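Local coordinates for antifreeze protein (Marinomonas primoryensis, PDB 3P4G), which binds ice as a hyperactive, calcium-dependent antifreeze protein folded as a right-handed beta-helix, at residues 165-170 against 184-189. Numbering follows the deposited sequence.
With MG (magnesium ion), chain T.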
loop_
_atom_site.group_PDB
_atom_site.type_symbol
_atom_site.label_atom_id
_atom_site.label_comp_id
_atom_site.label_asym_id
_atom_site.label_seq_id
_atom_site.Cartn_x
_atom_site.Cartn_y
_atom_site.Cartn_z
ATOM N N GLY A 165 5.423 -6.309 4.231
ATOM C CA GLY A 165 6.144 -7.574 4.074
ATOM C C GLY A 165 5.299 -8.723 3.548
ATOM O O GLY A 165 5.760 -9.541 2.768
ATOM N N HIS A 166 4.106 -8.848 4.108
ATOM C CA HIS A 166 3.237 -9.970 3.762
ATOM C C HIS A 166 2.002 -9.585 2.909
ATOM O O HIS A 166 2.155 -9.029 1.808
ATOM C CB HIS A 166 2.882 -10.775 5.029
ATOM C CG HIS A 166 4.075 -11.304 5.775
ATOM N ND1 HIS A 166 3.982 -11.823 7.053
ATOM C CD2 HIS A 166 5.381 -11.404 5.425
ATOM C CE1 HIS A 166 5.180 -12.228 7.450
ATOM N NE2 HIS A 166 6.049 -11.990 6.478
ATOM N N ASP A 167 0.767 -9.823 3.405
ATOM C CA ASP A 167 -0.438 -9.721 2.543
ATOM C C ASP A 167 -1.207 -8.429 2.806
ATOM O O ASP A 167 -1.055 -7.788 3.873
ATOM C CB ASP A 167 -1.444 -10.852 2.880
ATOM C CG ASP A 167 -0.908 -12.232 2.597
ATOM O OD1 ASP A 167 0.000 -12.398 1.772
ATOM O OD2 ASP A 167 -1.423 -13.182 3.211
ATOM N N VAL A 168 -2.040 -8.074 1.846
ATOM C CA VAL A 168 -3.060 -7.037 2.095
ATOM C C VAL A 168 -4.412 -7.751 2.128
ATOM O O VAL A 168 -4.838 -8.365 1.141
ATOM C CB VAL A 168 -3.081 -5.982 0.990
ATOM C CG1 VAL A 168 -4.238 -4.978 1.227
ATOM C CG2 VAL A 168 -1.748 -5.190 0.892
ATOM N N SER A 169 -5.101 -7.629 3.262
ATOM C CA SER A 169 -6.463 -8.163 3.378
ATOM C C SER A 169 -7.428 -7.016 3.622
ATOM O O SER A 169 -8.644 -7.163 3.393
ATOM C CB SER A 169 -6.552 -9.180 4.518
ATOM O OG SER A 169 -5.893 -10.426 4.203
ATOM N N GLY A 170 -6.929 -5.878 4.097
ATOM C CA GLY A 170 -7.750 -4.682 4.262
ATOM C C GLY A 170 -7.724 -3.764 3.041
ATOM O O GLY A 170 -7.434 -4.210 1.902
ATOM N N GLY A 184 4.797 -7.510 -0.301
ATOM C CA GLY A 184 5.761 -8.611 -0.398
ATOM C C GLY A 184 5.094 -9.916 -0.759
ATOM O O GLY A 184 5.700 -10.785 -1.374
ATOM N N ARG A 185 3.815 -10.061 -0.363
ATOM C CA ARG A 185 3.075 -11.239 -0.717
ATOM C C ARG A 185 1.813 -10.914 -1.506
ATOM O O ARG A 185 1.932 -10.290 -2.557
ATOM C CB ARG A 185 2.876 -12.171 0.496
ATOM C CG ARG A 185 4.227 -12.629 1.024
ATOM C CD ARG A 185 4.148 -13.561 2.239
ATOM N NE ARG A 185 5.527 -13.783 2.692
ATOM C CZ ARG A 185 5.879 -14.447 3.791
ATOM N NH1 ARG A 185 4.957 -14.995 4.568
ATOM N NH2 ARG A 185 7.172 -14.555 4.103
ATOM N N THR A 186 0.622 -11.250 -0.999
ATOM C CA THR A 186 -0.566 -11.310 -1.839
ATOM C C THR A 186 -1.612 -10.307 -1.422
ATOM O O THR A 186 -1.770 -10.023 -0.223
ATOM C CB THR A 186 -1.123 -12.776 -1.786
ATOM O OG1 THR A 186 -0.206 -13.633 -2.511
ATOM C CG2 THR A 186 -2.557 -12.921 -2.342
ATOM N N ILE A 187 -2.274 -9.726 -2.420
ATOM C CA ILE A 187 -3.454 -8.922 -2.159
ATOM C C ILE A 187 -4.585 -9.935 -2.181
ATOM O O ILE A 187 -4.967 -10.440 -3.243
ATOM C CB ILE A 187 -3.675 -7.805 -3.158
ATOM C CG1 ILE A 187 -2.493 -6.845 -3.119
ATOM C CG2 ILE A 187 -4.958 -7.005 -2.773
ATOM C CD1 ILE A 187 -2.548 -5.675 -4.135
ATOM N N ASN A 188 -5.079 -10.242 -0.992
ATOM C CA ASN A 188 -6.137 -11.238 -0.797
ATOM C C ASN A 188 -7.478 -10.829 -1.413
ATOM O O ASN A 188 -7.663 -9.701 -1.805
ATOM C CB ASN A 188 -6.270 -11.574 0.690
ATOM C CG ASN A 188 -5.170 -12.512 1.183
ATOM O OD1 ASN A 188 -4.824 -13.507 0.520
ATOM N ND2 ASN A 188 -4.666 -12.239 2.391
ATOM N N ALA A 189 -8.411 -11.762 -1.502
ATOM C CA ALA A 189 -9.678 -11.476 -2.147
ATOM C C ALA A 189 -10.362 -10.269 -1.526
ATOM O O ALA A 189 -11.030 -9.520 -2.248
ATOM C CB ALA A 189 -10.622 -12.715 -2.135
HETATM MG MG MG T . -1.378 -15.102 2.474
HETATM O O HOH W 1 0.356 -14.969 1.547
HETATM O O HOH W 2 -3.420 -14.828 3.564
HETATM O O HOH W 3 -2.867 -15.096 0.663
HETATM O O HOH W 4 -1.745 -17.164 2.467
#
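Residues 165-170 and 184-189 run the same way, 10° apart, as equivalent loops of successive coils in the right-handed beta-helix, each leading from one row of strands to the other. Arg185 N bonds to His166 O, Val168 N to Thr186 O, and Asn188 N to Val168 O (2.9 Å), the last nearly straight out from the carbonyl. Val168 and Ile187 are the bridged pair; their branched apolar side chains suit a buried place, and Val168 CB meets Ile187 CG1 at 4.2 Å. At Gly184, a side chain would run into Gly165 O.

His166 and Arg185 lie side by side, the extended arginine laying its guanidinium over one face of the imidazole, with centres 3.9 Å apart and planes 16° apart. With both CG atoms anti to their carbonyl carbons and the arginine chain extended, the two side chains point the same way. Replacing His166 by an alanine is likely to leave the guanidinium without the flat face it rests on, and so freer to swing.

Asp167 turns a carboxylate to two tasks, which its two oxygens suit. OD1 accepts Thr186 N on the anti side, well out of the carboxylate plane, and one metal-bound water, while OD2 binds a magnesium ion at 2.1 Å; four waters also bind the metal. Thr186 OG1 takes a hydrogen bond from Asp207 N of the next coil. The Asn188 amide stands across the carboxylate, planes 78° apart, and serves the metal's second shell: Asn188 OD1 accepts from one metal-bound water and Asn188 ND2 donates to another. Asn188 ND2 also bonds weakly to Asp167 OD2 and, close to the amide plane, donates to Ser169 OG at 2.8 Å.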